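Local coordinates for protein imine reductase (Bacillus cereus, PDB 4D3F) that probably reduces imines to amines with NADPH, which it holds on a Rossmann-type N-terminal domain, at residues T25-G30 with L83-Y88; T48-T53 with S69-A74. All coordinates share one frame; numbering follows the deposited sequence.

Interaction 1. Residues T25-G30 with L83-Y88; sequences TVIGLG and LSLTDY. With NAP (NADP nicotinamide-adenine-dinucleotide phosphate), chain C.
Ile27 and Leu83 face each other as a parallel bridge, and the carbonyl at the end of strand 23-27 holds the chain as it leaves strand 80-83. Ser84 N donates to Ile27 O at 3.0 Å in an almost straight bond (167° at the hydrogen), while Leu83 CA brings its hydrogen to the same oxygen in a longer CH...O contact. On one face of the sheet Ile27 CG2 rests 4.2 Å from Leu83 CD2, and both side chains are buried. The close packing continues at Gly28: Leu85 CD2 comes within 3.8 Å of its CA, and Ser84 O lies 3.5 Å from that carbon. With CG beside the backbone N (chi1 -61°), the branch of Leu85 comes round so that CD2 ends nearer to Gly28 than the direction of CB would suggest. Gly28 has phi 109°, a conformation suited to a residue without a side chain.

Gly28 and Gly30 fit the GxGxxG pattern of the Rossmann fold, in which the turn from the first strand into helix 31-43 meets the dinucleotide. Beyond Gly28 and Leu85 contact between the two chains gives out and NADP takes its place. Leu29 N makes a weak bond to O3B of the adenosine ribose (3.1 Å), and O3D of the nicotinamide ribose lies near the carbonyls of Leu85 and Thr86. A firmer hold comes from the partly exposed Thr86, whose OG1 donates to pyrophosphate oxygen O2A at 2.9 Å. Farther along, Asp87, also partly exposed, turns to its own helix, its OD1 accepting from Val90 N as the N-cap of helix 88-95.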
ATOM      1  N   THR B  25     -18.677  24.051  23.618  1.00 19.33           N
ATOM      2  CA  THR B  25     -18.507  24.974  22.513  1.00 19.90           C
ATOM      3  C   THR B  25     -17.821  24.274  21.360  1.00 22.74           C
ATOM      4  O   THR B  25     -16.832  23.558  21.575  1.00 21.39           O
ATOM      5  CB  THR B  25     -17.681  26.155  22.936  1.00 22.78           C
ATOM      6  OG1 THR B  25     -18.458  27.013  23.798  1.00 21.84           O
ATOM      7  CG2 THR B  25     -17.351  27.013  21.676  1.00 20.99           C
ATOM      8  N   VAL B  26     -18.305  24.497  20.143  1.00 23.29           N
ATOM      9  CA  VAL B  26     -17.619  24.025  18.910  1.00 20.12           C
ATOM     10  C   VAL B  26     -17.273  25.246  18.083  1.00 23.23           C
ATOM     11  O   VAL B  26     -18.171  26.025  17.725  1.00 22.50           O
ATOM     12  CB  VAL B  26     -18.513  23.114  18.081  1.00 22.27           C
ATOM     13  CG1 VAL B  26     -17.793  22.700  16.746  1.00 24.97           C
ATOM     14  CG2 VAL B  26     -18.884  21.852  18.860  1.00 23.25           C
ATOM     15  N   ILE B  27     -16.001  25.391  17.743  1.00 22.53           N
ATOM     16  CA  ILE B  27     -15.482  26.446  16.908  1.00 24.84           C
ATOM     17  C   ILE B  27     -14.975  25.808  15.622  1.00 24.85           C
ATOM     18  O   ILE B  27     -14.110  24.921  15.661  1.00 22.37           O
ATOM     19  CB  ILE B  27     -14.355  27.139  17.619  1.00 26.92           C
ATOM     20  CG1 ILE B  27     -14.900  27.964  18.772  1.00 25.99           C
ATOM     21  CG2 ILE B  27     -13.596  28.052  16.632  1.00 32.55           C
ATOM     22  CD1 ILE B  27     -13.884  28.707  19.549  1.00 28.10           C
ATOM     23  N   GLY B  28     -15.567  26.193  14.502  1.00 23.25           N
ATOM     24  CA  GLY B  28     -15.196  25.608  13.220  1.00 24.85           C
ATOM     25  C   GLY B  28     -16.342  24.736  12.765  1.00 24.84           C
ATOM     26  O   GLY B  28     -16.585  23.668  13.251  1.00 27.70           O
ATOM     27  N   LEU B  29     -17.082  25.198  11.773  1.00 23.94           N
ATOM     28  CA  LEU B  29     -18.206  24.500  11.223  1.00 24.59           C
ATOM     29  C   LEU B  29     -18.023  24.241   9.723  1.00 25.26           C
ATOM     30  O   LEU B  29     -18.959  24.459   8.935  1.00 25.23           O
ATOM     31  CB  LEU B  29     -19.553  25.247  11.462  1.00 25.62           C
ATOM     32  CG  LEU B  29     -19.903  25.532  12.913  1.00 25.64           C
ATOM     33  CD1 LEU B  29     -21.126  26.404  12.959  1.00 26.96           C
ATOM     34  CD2 LEU B  29     -20.120  24.269  13.682  1.00 25.63           C
ATOM     35  N   GLY B  30     -16.878  23.635   9.358  1.00 23.46           N
ATOM     36  CA  GLY B  30     -16.810  22.777   8.196  1.00 22.85           C
ATOM     37  C   GLY B  30     -17.637  21.541   8.368  1.00 24.08           C
ATOM     38  O   GLY B  30     -18.362  21.403   9.379  1.00 23.50           O
ATOM     39  N   LEU B  83     -12.274  22.387  18.709  1.00 20.95           N
ATOM     40  CA  LEU B  83     -11.864  23.102  17.488  1.00 22.35           C
ATOM     41  C   LEU B  83     -11.824  22.126  16.338  1.00 24.53           C
ATOM     42  O   LEU B  83     -11.144  21.115  16.421  1.00 23.76           O
ATOM     43  CB  LEU B  83     -10.538  23.831  17.624  1.00 25.48           C
ATOM     44  CG  LEU B  83     -10.728  24.854  18.759  1.00 31.40           C
ATOM     45  CD1 LEU B  83     -10.009  24.341  20.002  1.00 38.51           C
ATOM     46  CD2 LEU B  83     -10.280  26.232  18.517  1.00 37.20           C
ATOM     47  N   SER B  84     -12.459  22.470  15.234  1.00 20.74           N
ATOM     48  CA  SER B  84     -12.352  21.665  14.017  1.00 22.75           C
ATOM     49  C   SER B  84     -12.066  22.644  12.855  1.00 23.13           C
ATOM     50  O   SER B  84     -12.949  23.124  12.183  1.00 22.95           O
ATOM     51  CB  SER B  84     -13.581  20.902  13.795  1.00 25.78           C
ATOM     52  OG  SER B  84     -13.488  20.065  12.623  1.00 26.16           O
ATOM     53  N   LEU B  85     -10.827  23.010  12.790  1.00 25.31           N
ATOM     54  CA  LEU B  85     -10.383  24.028  11.816  1.00 26.02           C
ATOM     55  C   LEU B  85      -9.431  23.413  10.799  1.00 28.85           C
ATOM     56  O   LEU B  85      -8.991  22.269  10.931  1.00 26.13           O
ATOM     57  CB  LEU B  85      -9.655  25.069  12.599  1.00 25.31           C
ATOM     58  CG  LEU B  85     -10.451  25.799  13.675  1.00 23.90           C
ATOM     59  CD1 LEU B  85      -9.476  26.586  14.510  1.00 26.77           C
ATOM     60  CD2 LEU B  85     -11.536  26.646  13.026  1.00 27.18           C
ATOM     61  N   THR B  86      -9.103  24.181   9.762  1.00 25.99           N
ATOM     62  CA  THR B  86      -8.290  23.569   8.715  1.00 31.24           C
ATOM     63  C   THR B  86      -6.927  23.007   9.218  1.00 27.60           C
ATOM     64  O   THR B  86      -6.575  21.839   8.886  1.00 30.88           O
ATOM     65  CB  THR B  86      -8.167  24.498   7.503  1.00 32.38           C
ATOM     66  OG1 THR B  86      -9.496  24.802   7.059  1.00 31.25           O
ATOM     67  CG2 THR B  86      -7.384  23.783   6.406  1.00 37.10           C
ATOM     68  N   ASP B  87      -6.222  23.810   9.993  1.00 28.94           N
ATOM     69  CA  ASP B  87      -4.930  23.498  10.551  1.00 34.85           C
ATOM     70  C   ASP B  87      -4.625  24.452  11.677  1.00 28.45           C
ATOM     71  O   ASP B  87      -5.430  25.344  11.983  1.00 30.36           O
ATOM     72  CB  ASP B  87      -3.866  23.631   9.445  1.00 34.25           C
ATOM     73  CG  ASP B  87      -3.783  25.028   8.871  1.00 40.20           C
ATOM     74  OD1 ASP B  87      -4.067  26.053   9.549  1.00 36.71           O
ATOM     75  OD2 ASP B  87      -3.386  25.113   7.707  1.00 47.65           O
ATOM     76  N   TYR B  88      -3.437  24.328  12.260  1.00 28.33           N
ATOM     77  CA  TYR B  88      -3.081  25.062  13.431  1.00 26.95           C
ATOM     78  C   TYR B  88      -2.836  26.539  13.178  1.00 29.46           C
ATOM     79  O   TYR B  88      -3.044  27.362  14.045  1.00 28.54           O
ATOM     80  CB  TYR B  88      -1.902  24.444  14.151  1.00 31.63           C
ATOM     81  CG  TYR B  88      -2.326  23.317  15.067  1.00 32.47           C
ATOM     82  CD1 TYR B  88      -2.671  22.115  14.584  1.00 40.71           C
ATOM     83  CD2 TYR B  88      -2.468  23.502  16.383  1.00 39.74           C
ATOM     84  CE1 TYR B  88      -3.080  21.062  15.399  1.00 37.71           C
ATOM     85  CE2 TYR B  88      -2.928  22.453  17.241  1.00 40.02           C
ATOM     86  CZ  TYR B  88      -3.167  21.206  16.750  1.00 35.21           C
ATOM     87  OH  TYR B  88      -3.668  20.112  17.532  1.00 31.59           O
TER
HETATM   88  PA  NAP C1307     -12.610  22.750   6.451  1.00 30.99           P
HETATM   89  O1A NAP C1307     -13.206  23.156   5.127  1.00 30.79           O
HETATM   90  O2A NAP C1307     -11.158  22.500   6.683  1.00 30.06           O
HETATM   91  O5B NAP C1307     -13.006  24.006   7.375  1.00 28.73           O
HETATM   92  C5B NAP C1307     -12.767  23.921   8.747  1.00 32.97           C
HETATM   93  C4B NAP C1307     -13.044  25.238   9.410  1.00 27.31           C
HETATM   94  O4B NAP C1307     -11.868  26.052   9.402  1.00 28.25           O
HETATM   95  C3B NAP C1307     -14.220  25.999   8.867  1.00 29.00           C
HETATM   96  O3B NAP C1307     -14.870  26.480  10.042  1.00 26.30           O
HETATM   97  C2B NAP C1307     -13.533  27.211   8.259  1.00 26.75           C
HETATM   98  O2B NAP C1307     -14.291  28.449   8.255  1.00 26.55           O
HETATM   99  C1B NAP C1307     -12.351  27.342   9.160  1.00 26.67           C
HETATM  100  N9A NAP C1307     -11.288  28.175   8.605  1.00 29.64           N
HETATM  101  C8A NAP C1307     -10.500  27.837   7.560  1.00 30.37           C
HETATM  102  N7A NAP C1307      -9.632  28.844   7.392  1.00 29.02           N
HETATM  103  C5A NAP C1307      -9.915  29.792   8.283  1.00 30.96           C
HETATM  104  C6A NAP C1307      -9.426  31.113   8.584  1.00 35.31           C
HETATM  105  N6A NAP C1307      -8.396  31.524   7.838  1.00 34.26           N
HETATM  106  N1A NAP C1307      -9.917  31.832   9.580  1.00 31.64           N
HETATM  107  C2A NAP C1307     -10.956  31.363  10.335  1.00 37.43           C
HETATM  108  N3A NAP C1307     -11.506  30.139  10.092  1.00 28.62           N
HETATM  109  C4A NAP C1307     -10.992  29.332   9.118  1.00 28.62           C
HETATM  110  O3  NAP C1307     -13.544  21.612   6.941  1.00 28.02           O
HETATM  111  PN  NAP C1307     -13.447  20.111   7.520  1.00 28.73           P
HETATM  112  O1N NAP C1307     -13.644  19.170   6.409  1.00 28.67           O
HETATM  113  O2N NAP C1307     -14.635  20.005   8.450  1.00 29.50           O
HETATM  114  O5D NAP C1307     -12.051  19.958   8.189  1.00 28.68           O
HETATM  115  C5D NAP C1307     -11.622  20.338   9.527  1.00 27.93           C
HETATM  116  C4D NAP C1307     -10.445  19.503   9.990  1.00 25.90           C
HETATM  117  O4D NAP C1307     -10.842  18.142  10.138  1.00 27.11           O
HETATM  118  C3D NAP C1307      -9.313  19.471   8.936  1.00 26.61           C
HETATM  119  O3D NAP C1307      -8.085  19.724   9.636  1.00 28.25           O
HETATM  120  C2D NAP C1307      -9.463  18.133   8.237  1.00 28.18           C
HETATM  121  O2D NAP C1307      -8.226  17.642   7.719  1.00 27.99           O
HETATM  122  C1D NAP C1307      -9.919  17.300   9.450  1.00 27.26           C
HETATM  123  N1N NAP C1307     -10.493  16.045   9.083  1.00 27.15           N
HETATM  124  C2N NAP C1307     -11.393  16.028   8.078  1.00 27.94           C
HETATM  125  C3N NAP C1307     -11.962  14.851   7.645  1.00 29.99           C
HETATM  126  C7N NAP C1307     -13.002  14.961   6.545  1.00 29.61           C
HETATM  127  O7N NAP C1307     -13.375  13.922   6.110  1.00 34.03           O
HETATM  128  N7N NAP C1307     -13.661  16.093   6.242  1.00 38.82           N
HETATM  129  C4N NAP C1307     -11.614  13.652   8.253  1.00 30.52           C
HETATM  130  C5N NAP C1307     -10.697  13.664   9.319  1.00 33.67           C
HETATM  131  C6N NAP C1307     -10.128  14.878   9.749  1.00 29.89           C
HETATM  132  P2B NAP C1307     -15.388  28.689   7.111  1.00 28.96           P
HETATM  133  O1X NAP C1307     -15.670  30.148   7.344  1.00 27.98           O
HETATM  134  O2X NAP C1307     -14.646  28.349   5.769  1.00 30.20           O
HETATM  135  O3X NAP C1307     -16.527  27.695   7.359  1.00 27.82           O

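Interaction 2. Residues T48-T53 with S69-A74; sequences TVWNRT and STVNEA. With NAP (NADP nicotinamide-adenine-dinucleotide phosphate), chain C.
Val71 sets its CG2 methyl over the six-membered ring of Trp50 in a CH-pi contact, 3.4 Å from the ring centroid and only 5° off the normal. The opposite face of the indole is met, toward its rim, by the backbone N of Arg52. At its edge, Trp50 NE1 gives a weak, bent hydrogen bond to Ser69 O at 3.0 Å, and nearer the strand Trp50 CB touches Ala74 CB at 3.9 Å. With CG anti to the backbone N (chi1 177°), the indole reaches along the start of helix 71-77.

That helix start is itself fixed by a capping box: Glu73 N donates to Thr70 OG1 at 3.1 Å, and Glu73 OE1 accepts from Thr70 N. The same oxygen also takes the N-H and the hydroxyl of Ser69, which helps place the carbonyl that Trp50 meets.

Beyond the strand, the chain turns to NADP. Arg52 NE bonds in a straight line to O1X of the 2'-phosphate (3.0 Å), its NH2 donates to O2X (2.9 Å), and Thr53 OG1 adds a bond to O1X. One face of the guanidinium lies over the adenine. Such a grip on the phosphate is consistent with a preference for NADP over NAD.

Helix 71-77 packs against strand 46-50 and, through Ala74 on Ile27, against strand 23-27 beside it.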
ATOM      1  N   THR B  48     -22.860  25.575  21.897  1.00 19.54           N
ATOM      2  CA  THR B  48     -22.611  26.944  21.487  1.00 23.04           C
ATOM      3  C   THR B  48     -21.641  26.821  20.289  1.00 23.72           C
ATOM      4  O   THR B  48     -20.626  26.105  20.376  1.00 22.69           O
ATOM      5  CB  THR B  48     -22.017  27.752  22.628  1.00 21.55           C
ATOM      6  OG1 THR B  48     -23.012  27.961  23.622  1.00 20.51           O
ATOM      7  CG2 THR B  48     -21.613  29.123  22.106  1.00 22.27           C
ATOM      8  N   VAL B  49     -21.924  27.504  19.203  1.00 22.22           N
ATOM      9  CA  VAL B  49     -21.067  27.421  17.982  1.00 23.13           C
ATOM     10  C   VAL B  49     -20.638  28.794  17.514  1.00 24.13           C
ATOM     11  O   VAL B  49     -21.333  29.826  17.716  1.00 24.02           O
ATOM     12  CB  VAL B  49     -21.771  26.706  16.812  1.00 22.20           C
ATOM     13  CG1 VAL B  49     -22.142  25.307  17.222  1.00 23.62           C
ATOM     14  CG2 VAL B  49     -23.029  27.450  16.320  1.00 23.60           C
ATOM     15  N   TRP B  50     -19.451  28.846  16.883  1.00 22.79           N
ATOM     16  CA  TRP B  50     -18.983  30.068  16.196  1.00 23.73           C
ATOM     17  C   TRP B  50     -18.299  29.540  14.915  1.00 26.73           C
ATOM     18  O   TRP B  50     -17.630  28.516  14.951  1.00 22.64           O
ATOM     19  CB  TRP B  50     -18.014  30.897  16.985  1.00 23.02           C
ATOM     20  CG  TRP B  50     -17.492  32.078  16.277  1.00 26.37           C
ATOM     21  CD1 TRP B  50     -18.041  33.299  16.253  1.00 29.18           C
ATOM     22  CD2 TRP B  50     -16.318  32.146  15.462  1.00 24.45           C
ATOM     23  NE1 TRP B  50     -17.325  34.141  15.401  1.00 29.35           N
ATOM     24  CE2 TRP B  50     -16.245  33.447  14.940  1.00 28.37           C
ATOM     25  CE3 TRP B  50     -15.347  31.219  15.093  1.00 26.59           C
ATOM     26  CZ2 TRP B  50     -15.211  33.865  14.067  1.00 31.53           C
ATOM     27  CZ3 TRP B  50     -14.353  31.617  14.174  1.00 28.41           C
ATOM     28  CH2 TRP B  50     -14.274  32.956  13.736  1.00 28.33           C
ATOM     29  N   ASN B  51     -18.436  30.321  13.861  1.00 26.90           N
ATOM     30  CA  ASN B  51     -17.766  30.077  12.617  1.00 25.04           C
ATOM     31  C   ASN B  51     -17.497  31.401  11.934  1.00 30.43           C
ATOM     32  O   ASN B  51     -18.257  32.339  12.058  1.00 26.48           O
ATOM     33  CB  ASN B  51     -18.630  29.189  11.736  1.00 25.15           C
ATOM     34  CG  ASN B  51     -17.855  28.596  10.553  1.00 25.75           C
ATOM     35  OD1 ASN B  51     -18.237  28.679   9.343  1.00 31.62           O
ATOM     36  ND2 ASN B  51     -16.800  27.993  10.891  1.00 25.32           N
ATOM     37  N   ARG B  52     -16.390  31.491  11.237  1.00 26.72           N
ATOM     38  CA  ARG B  52     -16.100  32.672  10.417  1.00 27.89           C
ATOM     39  C   ARG B  52     -17.263  32.964   9.473  1.00 28.39           C
ATOM     40  O   ARG B  52     -17.689  34.114   9.313  1.00 30.85           O
ATOM     41  CB  ARG B  52     -14.770  32.421   9.645  1.00 27.25           C
ATOM     42  CG  ARG B  52     -14.512  33.413   8.509  1.00 30.74           C
ATOM     43  CD  ARG B  52     -13.192  33.084   7.849  1.00 27.27           C
ATOM     44  NE  ARG B  52     -13.252  31.824   7.111  1.00 24.79           N
ATOM     45  CZ  ARG B  52     -12.258  31.378   6.352  1.00 25.81           C
ATOM     46  NH1 ARG B  52     -11.239  32.176   6.155  1.00 27.32           N
ATOM     47  NH2 ARG B  52     -12.370  30.223   5.724  1.00 28.38           N
ATOM     48  N   THR B  53     -17.756  31.945   8.814  1.00 29.83           N
ATOM     49  CA  THR B  53     -18.836  32.059   7.895  1.00 29.15           C
ATOM     50  C   THR B  53     -20.102  31.686   8.708  1.00 34.29           C
ATOM     51  O   THR B  53     -20.489  30.504   8.826  1.00 29.25           O
ATOM     52  CB  THR B  53     -18.668  31.178   6.655  1.00 33.89           C
ATOM     53  OG1 THR B  53     -17.387  31.487   5.998  1.00 30.32           O
ATOM     54  CG2 THR B  53     -19.847  31.305   5.730  1.00 34.15           C
ATOM     55  N   SER B  69     -21.830  35.545  18.110  1.00 27.67           N
ATOM     56  CA  SER B  69     -21.306  36.390  17.007  1.00 32.55           C
ATOM     57  C   SER B  69     -19.739  36.459  16.983  1.00 30.22           C
ATOM     58  O   SER B  69     -19.130  36.518  15.905  1.00 34.00           O
ATOM     59  CB  SER B  69     -22.026  37.755  17.007  1.00 39.00           C
ATOM     60  OG  SER B  69     -21.349  38.544  17.878  1.00 43.92           O
ATOM     61  N   THR B  70     -19.070  36.384  18.125  1.00 26.81           N
ATOM     62  CA  THR B  70     -17.642  36.483  18.199  1.00 29.13           C
ATOM     63  C   THR B  70     -16.954  35.258  18.837  1.00 32.56           C
ATOM     64  O   THR B  70     -17.514  34.514  19.671  1.00 26.19           O
ATOM     65  CB  THR B  70     -17.177  37.728  18.983  1.00 32.03           C
ATOM     66  OG1 THR B  70     -17.438  37.563  20.392  1.00 30.43           O
ATOM     67  CG2 THR B  70     -17.822  38.973  18.422  1.00 33.76           C
ATOM     68  N   VAL B  71     -15.674  35.092  18.506  1.00 27.36           N
ATOM     69  CA  VAL B  71     -14.872  34.058  19.144  1.00 32.88           C
ATOM     70  C   VAL B  71     -14.782  34.247  20.642  1.00 26.40           C
ATOM     71  O   VAL B  71     -14.806  33.272  21.430  1.00 27.58           O
ATOM     72  CB  VAL B  71     -13.413  34.028  18.588  1.00 33.92           C
ATOM     73  CG1 VAL B  71     -12.650  32.926  19.309  1.00 40.03           C
ATOM     74  CG2 VAL B  71     -13.418  33.710  17.115  1.00 42.72           C
ATOM     75  N   ASN B  72     -14.693  35.489  21.089  1.00 26.55           N
ATOM     76  CA  ASN B  72     -14.691  35.770  22.519  1.00 31.51           C
ATOM     77  C   ASN B  72     -15.906  35.195  23.226  1.00 24.64           C
ATOM     78  O   ASN B  72     -15.767  34.651  24.318  1.00 27.61           O
ATOM     79  CB  ASN B  72     -14.779  37.243  22.870  1.00 34.62           C
ATOM     80  CG  ASN B  72     -13.430  37.881  23.050  1.00 55.83           C
ATOM     81  OD1 ASN B  72     -13.071  38.894  22.370  1.00 47.90           O
ATOM     82  ND2 ASN B  72     -12.634  37.271  23.962  1.00 50.70           N
ATOM     83  N   GLU B  73     -17.056  35.433  22.670  1.00 26.59           N
ATOM     84  CA  GLU B  73     -18.319  34.878  23.226  1.00 25.56           C
ATOM     85  C   GLU B  73     -18.315  33.354  23.216  1.00 25.98           C
ATOM     86  O   GLU B  73     -18.836  32.694  24.128  1.00 24.25           O
ATOM     87  CB  GLU B  73     -19.464  35.386  22.453  1.00 26.69           C
ATOM     88  CG  GLU B  73     -19.733  36.892  22.624  1.00 29.11           C
ATOM     89  CD  GLU B  73     -20.748  37.402  21.589  1.00 32.51           C
ATOM     90  OE1 GLU B  73     -20.924  36.869  20.457  1.00 35.11           O
ATOM     91  OE2 GLU B  73     -21.483  38.343  21.945  1.00 35.53           O
ATOM     92  N   ALA B  74     -17.743  32.756  22.195  1.00 25.21           N
ATOM     93  CA  ALA B  74     -17.698  31.282  22.125  1.00 24.79           C
ATOM     94  C   ALA B  74     -16.824  30.730  23.240  1.00 24.58           C
ATOM     95  O   ALA B  74     -17.183  29.751  23.868  1.00 24.85           O
ATOM     96  CB  ALA B  74     -17.222  30.810  20.753  1.00 25.67           C
TER
HETATM   97  PA  NAP C1307     -12.610  22.750   6.451  1.00 30.99           P
HETATM   98  O1A NAP C1307     -13.206  23.156   5.127  1.00 30.79           O
HETATM   99  O2A NAP C1307     -11.158  22.500   6.683  1.00 30.06           O
HETATM  100  O5B NAP C1307     -13.006  24.006   7.375  1.00 28.73           O
HETATM  101  C5B NAP C1307     -12.767  23.921   8.747  1.00 32.97           C
HETATM  102  C4B NAP C1307     -13.044  25.238   9.410  1.00 27.31           C
HETATM  103  O4B NAP C1307     -11.868  26.052   9.402  1.00 28.25           O
HETATM  104  C3B NAP C1307     -14.220  25.999   8.867  1.00 29.00           C
HETATM  105  O3B NAP C1307     -14.870  26.480  10.042  1.00 26.30           O
HETATM  106  C2B NAP C1307     -13.533  27.211   8.259  1.00 26.75           C
HETATM  107  O2B NAP C1307     -14.291  28.449   8.255  1.00 26.55           O
HETATM  108  C1B NAP C1307     -12.351  27.342   9.160  1.00 26.67           C
HETATM  109  N9A NAP C1307     -11.288  28.175   8.605  1.00 29.64           N
HETATM  110  C8A NAP C1307     -10.500  27.837   7.560  1.00 30.37           C
HETATM  111  N7A NAP C1307      -9.632  28.844   7.392  1.00 29.02           N
HETATM  112  C5A NAP C1307      -9.915  29.792   8.283  1.00 30.96           C
HETATM  113  C6A NAP C1307      -9.426  31.113   8.584  1.00 35.31           C
HETATM  114  N6A NAP C1307      -8.396  31.524   7.838  1.00 34.26           N
HETATM  115  N1A NAP C1307      -9.917  31.832   9.580  1.00 31.64           N
HETATM  116  C2A NAP C1307     -10.956  31.363  10.335  1.00 37.43           C
HETATM  117  N3A NAP C1307     -11.506  30.139  10.092  1.00 28.62           N
HETATM  118  C4A NAP C1307     -10.992  29.332   9.118  1.00 28.62           C
HETATM  119  O3  NAP C1307     -13.544  21.612   6.941  1.00 28.02           O
HETATM  120  PN  NAP C1307     -13.447  20.111   7.520  1.00 28.73           P
HETATM  121  O1N NAP C1307     -13.644  19.170   6.409  1.00 28.67           O
HETATM  122  O2N NAP C1307     -14.635  20.005   8.450  1.00 29.50           O
HETATM  123  O5D NAP C1307     -12.051  19.958   8.189  1.00 28.68           O
HETATM  124  C5D NAP C1307     -11.622  20.338   9.527  1.00 27.93           C
HETATM  125  C4D NAP C1307     -10.445  19.503   9.990  1.00 25.90           C
HETATM  126  O4D NAP C1307     -10.842  18.142  10.138  1.00 27.11           O
HETATM  127  C3D NAP C1307      -9.313  19.471   8.936  1.00 26.61           C
HETATM  128  O3D NAP C1307      -8.085  19.724   9.636  1.00 28.25           O
HETATM  129  C2D NAP C1307      -9.463  18.133   8.237  1.00 28.18           C
HETATM  130  O2D NAP C1307      -8.226  17.642   7.719  1.00 27.99           O
HETATM  131  C1D NAP C1307      -9.919  17.300   9.450  1.00 27.26           C
HETATM  132  N1N NAP C1307     -10.493  16.045   9.083  1.00 27.15           N
HETATM  133  C2N NAP C1307     -11.393  16.028   8.078  1.00 27.94           C
HETATM  134  C3N NAP C1307     -11.962  14.851   7.645  1.00 29.99           C
HETATM  135  C7N NAP C1307     -13.002  14.961   6.545  1.00 29.61           C
HETATM  136  O7N NAP C1307     -13.375  13.922   6.110  1.00 34.03           O
HETATM  137  N7N NAP C1307     -13.661  16.093   6.242  1.00 38.82           N
HETATM  138  C4N NAP C1307     -11.614  13.652   8.253  1.00 30.52           C
HETATM  139  C5N NAP C1307     -10.697  13.664   9.319  1.00 33.67           C
HETATM  140  C6N NAP C1307     -10.128  14.878   9.749  1.00 29.89           C
HETATM  141  P2B NAP C1307     -15.388  28.689   7.111  1.00 28.96           P
HETATM  142  O1X NAP C1307     -15.670  30.148   7.344  1.00 27.98           O
HETATM  143  O2X NAP C1307     -14.646  28.349   5.769  1.00 30.20           O
HETATM  144  O3X NAP C1307     -16.527  27.695   7.359  1.00 27.82           O

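In the fold
The two contacts illustrate how a Rossmann-type domain builds a cofactor site from the ends of neighbouring strands. Their centres lie 11 Å apart, on the same sheet, where strand 23-27 runs between strands 46-50 and 80-83. Along the chain the order is 25-30, 48-53, 69-74, 83-88, so interaction 2 falls wholly between the two halves of interaction 1. They meet directly: Val26 N probably bonds to Thr48 O, and Thr25 OG1 to Ala74 O; the first pairs strands 23-27 and 46-50, the second ties helix 71-77 to strand 23-27. Both reach NADP, interaction 1 at its riboses and pyrophosphate and interaction 2, through 48-53, at its adenine and 2'-phosphate, so neighbouring strand ends meet different parts of one cofactor.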